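Probable aspartate aminotransferase 2 (Methanococcus jannaschii, PDB 2Z61) catalyses the pyridoxal-phosphate-dependent transfer of an amino group from alanine to a furancarboxaldehyde phosphate, yielding pyruvate and the precursor of the furan moiety of methanofuran. Local coordinates at residues P46-D49 with E50-S54; V116-Q119 with N120-P124; N128-F132 with L133-P137. All blocks are in the same frame, centred on the assembly; numbering follows the deposited sequence.

Interaction 1 of 3, residues P46-D49 with E50-S54; sequences PIVD and EGIKS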
loop_
_atom_site.group_PDB
_atom_site.type_symbol
_atom_site.label_atom_id
_atom_site.label_comp_id
_atom_site.label_asym_id
_atom_site.label_seq_id
_atom_site.Cartn_x
_atom_site.Cartn_y
_atom_site.Cartn_z
ATOM N N PRO A 46 -4.831 23.335 -9.188
ATOM C CA PRO A 46 -5.179 23.585 -7.788
ATOM C C PRO A 46 -4.787 22.448 -6.847
ATOM O O PRO A 46 -4.525 22.684 -5.666
ATOM C CB PRO A 46 -6.688 23.847 -7.835
ATOM C CG PRO A 46 -7.120 23.314 -9.165
ATOM C CD PRO A 46 -5.978 23.589 -10.070
ATOM N N ILE A 47 -4.739 21.223 -7.370
ATOM C CA ILE A 47 -4.354 20.067 -6.561
ATOM C C ILE A 47 -2.844 20.100 -6.342
ATOM O O ILE A 47 -2.367 19.910 -5.221
ATOM C CB ILE A 47 -4.751 18.724 -7.237
ATOM C CG1 ILE A 47 -6.280 18.605 -7.304
ATOM C CG2 ILE A 47 -4.170 17.552 -6.443
ATOM C CD1 ILE A 47 -6.787 17.409 -8.089
ATOM N N VAL A 48 -2.094 20.357 -7.411
ATOM C CA VAL A 48 -0.638 20.435 -7.317
ATOM C C VAL A 48 -0.210 21.510 -6.310
ATOM O O VAL A 48 0.644 21.259 -5.447
ATOM C CB VAL A 48 0.000 20.758 -8.700
ATOM C CG1 VAL A 48 1.472 21.172 -8.530
ATOM C CG2 VAL A 48 -0.095 19.544 -9.616
ATOM N N ASP A 49 -0.809 22.700 -6.405
ATOM C CA ASP A 49 -0.455 23.797 -5.492
ATOM C C ASP A 49 -0.754 23.467 -4.030
ATOM O O ASP A 49 0.009 23.825 -3.138
ATOM C CB ASP A 49 -1.170 25.100 -5.892
ATOM C CG ASP A 49 -0.778 25.585 -7.289
ATOM O OD1 ASP A 49 0.300 25.200 -7.776
ATOM O OD2 ASP A 49 -1.536 26.361 -7.902
ATOM N N GLU A 50 -1.861 22.777 -3.785
ATOM C CA GLU A 50 -2.228 22.405 -2.427
ATOM C C GLU A 50 -1.201 21.408 -1.876
ATOM O O GLU A 50 -0.921 21.382 -0.675
ATOM C CB GLU A 50 -3.629 21.791 -2.426
ATOM C CG GLU A 50 -4.274 21.694 -1.062
ATOM C CD GLU A 50 -4.176 23.000 -0.292
ATOM O OE1 GLU A 50 -4.258 24.071 -0.934
ATOM O OE2 GLU A 50 -4.027 22.954 0.950
ATOM N N GLY A 51 -0.647 20.586 -2.765
ATOM C CA GLY A 51 0.355 19.624 -2.352
ATOM C C GLY A 51 1.630 20.367 -1.980
ATOM O O GLY A 51 2.300 20.034 -1.005
ATOM N N ILE A 52 1.967 21.386 -2.765
ATOM C CA ILE A 52 3.154 22.189 -2.504
ATOM C C ILE A 52 3.003 22.914 -1.167
ATOM O O ILE A 52 3.912 22.906 -0.336
ATOM C CB ILE A 52 3.380 23.207 -3.640
ATOM C CG1 ILE A 52 3.931 22.470 -4.870
ATOM C CG2 ILE A 52 4.319 24.322 -3.174
ATOM C CD1 ILE A 52 3.900 23.271 -6.158
ATOM N N LYS A 53 1.841 23.523 -0.958
ATOM C CA LYS A 53 1.566 24.232 0.279
ATOM C C LYS A 53 1.631 23.309 1.494
ATOM O O LYS A 53 2.136 23.698 2.545
ATOM C CB LYS A 53 0.183 24.883 0.216
ATOM C CG LYS A 53 -0.233 25.566 1.511
ATOM C CD LYS A 53 -1.661 26.104 1.436
ATOM C CE LYS A 53 -2.090 26.679 2.779
ATOM N NZ LYS A 53 -3.511 27.115 2.792
ATOM N N SER A 54 1.105 22.092 1.359
ATOM C CA SER A 54 1.114 21.139 2.462
ATOM C C SER A 54 2.540 20.844 2.912
ATOM O O SER A 54 2.833 20.830 4.110
ATOM C CB SER A 54 0.430 19.834 2.043
ATOM O OG SER A 54 -0.929 20.071 1.742
#

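Interaction 2 of 3, residues V116-Q119 with N120-P124; sequences VLIQ and NPCYP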
loop_
_atom_site.group_PDB
_atom_site.type_symbol
_atom_site.label_atom_id
_atom_site.label_comp_id
_atom_site.label_asym_id
_atom_site.label_seq_id
_atom_site.Cartn_x
_atom_site.Cartn_y
_atom_site.Cartn_z
ATOM N N VAL A 116 -15.826 -16.281 -6.725
ATOM C CA VAL A 116 -16.088 -14.872 -6.983
ATOM C C VAL A 116 -16.337 -14.746 -8.475
ATOM O O VAL A 116 -15.557 -15.254 -9.274
ATOM C CB VAL A 116 -14.878 -13.991 -6.578
ATOM C CG1 VAL A 116 -15.140 -12.537 -6.934
ATOM C CG2 VAL A 116 -14.611 -14.130 -5.086
ATOM N N LEU A 117 -17.436 -14.092 -8.849
ATOM C CA LEU A 117 -17.790 -13.911 -10.253
ATOM C C LEU A 117 -17.133 -12.660 -10.818
ATOM O O LEU A 117 -17.243 -11.581 -10.246
ATOM C CB LEU A 117 -19.313 -13.778 -10.408
ATOM C CG LEU A 117 -20.214 -14.934 -9.953
ATOM C CD1 LEU A 117 -21.642 -14.435 -9.791
ATOM C CD2 LEU A 117 -20.148 -16.076 -10.961
ATOM N N ILE A 118 -16.454 -12.805 -11.947
ATOM C CA ILE A 118 -15.812 -11.673 -12.601
ATOM C C ILE A 118 -16.161 -11.743 -14.079
ATOM O O ILE A 118 -16.360 -12.828 -14.622
ATOM C CB ILE A 118 -14.275 -11.715 -12.433
ATOM C CG1 ILE A 118 -13.752 -13.121 -12.748
ATOM C CG2 ILE A 118 -13.900 -11.294 -11.021
ATOM C CD1 ILE A 118 -12.251 -13.292 -12.543
ATOM N N GLN A 119 -16.247 -10.592 -14.731
ATOM C CA GLN A 119 -16.588 -10.572 -16.149
ATOM C C GLN A 119 -15.448 -11.073 -17.048
ATOM O O GLN A 119 -14.268 -10.938 -16.710
ATOM C CB GLN A 119 -16.986 -9.153 -16.561
ATOM C CG GLN A 119 -17.335 -8.983 -18.034
ATOM C CD GLN A 119 -18.004 -7.648 -18.302
ATOM O OE1 GLN A 119 -17.736 -6.662 -17.615
ATOM N NE2 GLN A 119 -18.867 -7.605 -19.312
ATOM N N ASN A 120 -15.824 -11.666 -18.179
ATOM C CA ASN A 120 -14.884 -12.172 -19.178
ATOM C C ASN A 120 -15.160 -11.327 -20.424
ATOM O O ASN A 120 -16.180 -11.517 -21.080
ATOM C CB ASN A 120 -15.183 -13.642 -19.499
ATOM C CG ASN A 120 -14.060 -14.322 -20.288
ATOM O OD1 ASN A 120 -13.269 -13.672 -20.972
ATOM N ND2 ASN A 120 -14.006 -15.645 -20.199
ATOM N N PRO A 121 -14.254 -10.398 -20.780
ATOM C CA PRO A 121 -12.969 -10.010 -20.183
ATOM C C PRO A 121 -13.089 -9.009 -19.034
ATOM O O PRO A 121 -14.130 -8.380 -18.857
ATOM C CB PRO A 121 -12.232 -9.408 -21.363
ATOM C CG PRO A 121 -13.333 -8.635 -22.028
ATOM C CD PRO A 121 -14.493 -9.625 -22.014
ATOM N N CYS A 122 -12.005 -8.857 -18.272
ATOM C CA CYS A 122 -11.969 -7.927 -17.143
ATOM C C CYS A 122 -10.533 -7.535 -16.778
ATOM O O CYS A 122 -9.578 -7.925 -17.449
ATOM C CB CYS A 122 -12.646 -8.550 -15.920
ATOM S SG CYS A 122 -11.586 -9.637 -14.938
ATOM N N TYR A 123 -10.396 -6.760 -15.703
ATOM C CA TYR A 123 -9.096 -6.306 -15.203
ATOM C C TYR A 123 -8.288 -7.535 -14.757
ATOM O O TYR A 123 -8.711 -8.271 -13.877
ATOM C CB TYR A 123 -9.305 -5.364 -14.017
ATOM C CG TYR A 123 -8.055 -4.664 -13.533
ATOM C CD1 TYR A 123 -7.721 -4.647 -12.177
ATOM C CD2 TYR A 123 -7.226 -3.985 -14.424
ATOM C CE1 TYR A 123 -6.592 -3.970 -11.724
ATOM C CE2 TYR A 123 -6.099 -3.307 -13.984
ATOM C CZ TYR A 123 -5.788 -3.303 -12.635
ATOM O OH TYR A 123 -4.668 -2.629 -12.207
ATOM N N PRO A 124 -7.104 -7.751 -15.352
ATOM C CA PRO A 124 -6.233 -8.893 -15.031
ATOM C C PRO A 124 -5.867 -9.152 -13.571
ATOM O O PRO A 124 -5.607 -10.296 -13.200
ATOM C CB PRO A 124 -5.002 -8.655 -15.913
ATOM C CG PRO A 124 -4.997 -7.164 -16.111
ATOM C CD PRO A 124 -6.456 -6.857 -16.328
HETATM O O HOH W 1 -15.177 -6.434 -17.907
#

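Interaction 3 of 3, residues N128-F132 with L133-P137; sequences NFIRF and LGAKP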
loop_
_atom_site.group_PDB
_atom_site.type_symbol
_atom_site.label_atom_id
_atom_site.label_comp_id
_atom_site.label_asym_id
_atom_site.label_seq_id
_atom_site.Cartn_x
_atom_site.Cartn_y
_atom_site.Cartn_z
ATOM N N ASN A 128 -5.970 -12.606 -9.774
ATOM C CA ASN A 128 -4.837 -12.825 -8.880
ATOM C C ASN A 128 -5.185 -12.569 -7.416
ATOM O O ASN A 128 -4.780 -13.329 -6.529
ATOM C CB ASN A 128 -3.637 -11.980 -9.315
ATOM C CG ASN A 128 -2.957 -12.548 -10.550
ATOM O OD1 ASN A 128 -2.870 -13.769 -10.705
ATOM N ND2 ASN A 128 -2.462 -11.676 -11.425
ATOM N N PHE A 129 -5.948 -11.507 -7.160
ATOM C CA PHE A 129 -6.366 -11.194 -5.798
ATOM C C PHE A 129 -7.224 -12.341 -5.261
ATOM O O PHE A 129 -7.077 -12.755 -4.113
ATOM C CB PHE A 129 -7.218 -9.917 -5.756
ATOM C CG PHE A 129 -6.455 -8.642 -6.006
ATOM C CD1 PHE A 129 -5.104 -8.658 -6.333
ATOM C CD2 PHE A 129 -7.100 -7.412 -5.886
ATOM C CE1 PHE A 129 -4.409 -7.470 -6.534
ATOM C CE2 PHE A 129 -6.412 -6.219 -6.082
ATOM C CZ PHE A 129 -5.063 -6.249 -6.408
ATOM N N ILE A 130 -8.121 -12.843 -6.107
ATOM C CA ILE A 130 -9.037 -13.912 -5.711
ATOM C C ILE A 130 -8.318 -15.214 -5.358
ATOM O O ILE A 130 -8.561 -15.784 -4.292
ATOM C CB ILE A 130 -10.111 -14.144 -6.820
ATOM C CG1 ILE A 130 -11.063 -12.942 -6.852
ATOM C CG2 ILE A 130 -10.899 -15.439 -6.547
ATOM C CD1 ILE A 130 -11.822 -12.753 -8.176
ATOM N N ARG A 131 -7.430 -15.677 -6.230
ATOM C CA ARG A 131 -6.684 -16.901 -5.946
ATOM C C ARG A 131 -5.849 -16.723 -4.681
ATOM O O ARG A 131 -5.883 -17.562 -3.775
ATOM C CB ARG A 131 -5.757 -17.255 -7.110
ATOM C CG ARG A 131 -6.470 -17.781 -8.334
ATOM C CD ARG A 131 -5.493 -18.026 -9.472
ATOM N NE ARG A 131 -6.154 -18.605 -10.637
ATOM C CZ ARG A 131 -7.015 -19.616 -10.580
ATOM N NH1 ARG A 131 -7.319 -20.166 -9.410
ATOM N NH2 ARG A 131 -7.570 -20.081 -11.691
ATOM N N PHE A 132 -5.102 -15.624 -4.623
ATOM C CA PHE A 132 -4.250 -15.336 -3.474
ATOM C C PHE A 132 -4.969 -15.586 -2.151
ATOM O O PHE A 132 -4.363 -16.072 -1.194
ATOM C CB PHE A 132 -3.770 -13.882 -3.518
ATOM C CG PHE A 132 -2.813 -13.522 -2.410
ATOM C CD1 PHE A 132 -1.439 -13.659 -2.585
ATOM C CD2 PHE A 132 -3.286 -13.037 -1.192
ATOM C CE1 PHE A 132 -0.538 -13.312 -1.565
ATOM C CE2 PHE A 132 -2.398 -12.687 -0.161
ATOM C CZ PHE A 132 -1.019 -12.824 -0.352
ATOM N N LEU A 133 -6.257 -15.250 -2.102
ATOM C CA LEU A 133 -7.051 -15.434 -0.887
ATOM C C LEU A 133 -7.703 -16.815 -0.785
ATOM O O LEU A 133 -8.583 -17.030 0.050
ATOM C CB LEU A 133 -8.120 -14.342 -0.793
ATOM C CG LEU A 133 -7.598 -12.910 -0.630
ATOM C CD1 LEU A 133 -8.743 -11.913 -0.777
ATOM C CD2 LEU A 133 -6.939 -12.761 0.733
ATOM N N GLY A 134 -7.275 -17.741 -1.637
ATOM C CA GLY A 134 -7.820 -19.088 -1.599
ATOM C C GLY A 134 -9.207 -19.296 -2.189
ATOM O O GLY A 134 -9.808 -20.360 -2.008
ATOM N N ALA A 135 -9.725 -18.294 -2.893
ATOM C CA ALA A 135 -11.044 -18.402 -3.501
ATOM C C ALA A 135 -10.892 -18.751 -4.979
ATOM O O ALA A 135 -9.788 -18.707 -5.519
ATOM C CB ALA A 135 -11.805 -17.088 -3.340
ATOM N N LYS A 136 -11.997 -19.093 -5.635
ATOM C CA LYS A 136 -11.942 -19.446 -7.051
ATOM C C LYS A 136 -12.603 -18.417 -7.966
ATOM O O LYS A 136 -13.786 -18.128 -7.837
ATOM C CB LYS A 136 -12.601 -20.807 -7.287
ATOM C CG LYS A 136 -12.637 -21.195 -8.757
ATOM C CD LYS A 136 -13.328 -22.529 -9.005
ATOM C CE LYS A 136 -13.273 -22.887 -10.488
ATOM N NZ LYS A 136 -14.016 -24.139 -10.811
ATOM N N PRO A 137 -11.838 -17.844 -8.905
ATOM C CA PRO A 137 -12.417 -16.858 -9.816
ATOM C C PRO A 137 -13.292 -17.534 -10.864
ATOM O O PRO A 137 -12.848 -18.458 -11.547
ATOM C CB PRO A 137 -11.187 -16.199 -10.433
ATOM C CG PRO A 137 -10.199 -17.304 -10.464
ATOM C CD PRO A 137 -10.384 -17.953 -9.104
#

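Interaction 1 of 3, residues P46-D49 with E50-S54
Ile52 lies one helical turn beyond Val48, and its side chain runs back over that residue. Its CB sits 3.5 Å from Asp49 O and a little farther from Val48 O. CG1, placed anti to the carbonyl carbon (chi1 -75°), continues past Val48 O at 3.6 Å. CD1 at the tip stays 3.9 Å from Val48 O and reaches CG1 of Val48, 4.0 Å away, the one meeting of apolar side-chain ends across this turn. The Val48 methyl is in position because it stands anti to its own backbone N (chi1 166°).

Beneath these side chains the backbone has the i to i+4 pattern of an alpha-helix, within helix 45-56. Ile52 N binds Val48 O at 3.0 Å in the carbonyl plane, whereas Glu50 N approaches Pro46 O from above its plane over a longer 3.3 Å. The straightest bond between 46-49 and 50-54 joins Lys53 N to Asp49 O, with 166° at the hydrogen. Glu50 O accepts twice, from Ser54 N and, from the opposite face of its plane, from the Ser54 hydroxyl OG at 2.7 Å.

Val48 also packs on Leu55 and Ile52 on Lys56, both of the second subunit, while Ile47 turns to Ala262 and Met226 of its own chain. Backbone bonds thus set the turn, while the aliphatic Val48-Ile52 pair offers a small apolar patch to the second subunit.

Interaction 2 of 3, residues V116-Q119 with N120-P124
Cys122 folds back beneath the end of strand 115-119, where the chain leaves the central, mostly parallel sheet of the class I aminotransferase fold and turns toward helix 125-132. A cis peptide bond between Asn120 and Pro121 shapes this turn, which is the connection on the strand's C-terminal side in a beta-alpha-beta unit.

The tight part lies inside the bend. Gln119 O comes within 3.0 Å of Cys122 CB, and the same oxygen is 3.2 Å from Pro121 C. Both are close for oxygen and carbon, and no direct hydrogen bond joins the two segments. Cys122 SG occupies the position between its backbone N and carbonyl carbon (chi1 84°), which carries the sulfur toward the strand, 4.2 Å from CB of Ile118. Beyond Ile118 lie Tyr126 and Ile130 of the helix, together with Pro137 and Phe139 of the adjoining strand, so this side is apolar and buried. Asn120 is buried too, its side chain fixed by hydrogen bonds to Lys341 N and Ser340 OG.

The looser side is that of Gln119, which is partly exposed. Its chain stretches away with CG anti to the backbone N (chi1 179°); CG passes 3.4 Å from Pro121 O, but the amide end stays farther off. A water lies between the two, 2.6 Å from Gln119 OE1; its 2.4 Å approach to Pro121 O is too short to be relied on.

Interaction 3 of 3, residues N128-F132 with L133-P137
Ile130 forms the apolar centre with Ala135 and Pro137. Its CG2 methyl, anti to the backbone N while CG1 stands anti to the carbonyl carbon (chi1 -70°), points into the returning chain. There it lies 3.7 Å from Ala135 CB and 3.6 Å from Pro137 CD, while the other branch brings CD1 near Pro137 CB. Ile130 continues onto Val116 and Ile118 of strand 115-119, so this residue is one of those that seat the helix on the sheet.

On another side of the helix end, Leu133 extends the hydrophobic surface: its CD2 methyl approaches Phe132 CD2 obliquely at 4.1 Å, and the side chain also touches Leu106. Its CG lies against a carbonyl oxygen, 3.5 Å from Phe129 O. Both leucine and phenylalanine reach the dimer interface, where Leu133 packs on Phe132 of the second subunit and Phe132 packs on Ser107 of that subunit.

Between these apolar groups, helix 125-132 ends in a Schellman motif. Gly134, with a positive phi of 76°, is the C-prime residue. Ala135 N bonds back to Ile130 O at 3.1 Å, and Gly134 N bonds to Arg131 O from well above the carbonyl plane. The reversal sends the chain into strand 136-140 and completes the second half of a beta-alpha-beta crossover from strand 115-119. Leu133 N, divided between Phe129 O and Ile130 O, makes only weak bonds to both.

Farther out, the Arg131 chain extends from CG to NE and crosses Pro137 at about a right angle. The proline ring lies under one face of the guanidinium, with its CG 3.9 Å from the plane over its centre. At the polar edge, NE of Arg131 has a long, weak ion pair with Glu10, and Leu133 O accepts a hydrogen bond from Arg5 of the second subunit.

Along the chain the three contacts come in series, with no nesting or crossing. Interaction 1 is a turn within helix 45-56 and closes no loop; it lies about 39 Å, centre to centre, from interaction 3, yet both touch the second subunit. Interaction 2 closes the bend leaving strand 115-119, and interaction 3 closes the turn from helix 125-132 into strand 136-140, so the two flank one helix of a beta-alpha-beta unit. Their centres are about 12 Å apart and they meet directly: Val116 N lies 3.0 Å from Lys136 O, a probable hydrogen bond between neighbouring strands, and Ile118 CD1 packs on Pro137 CB at 3.7 Å.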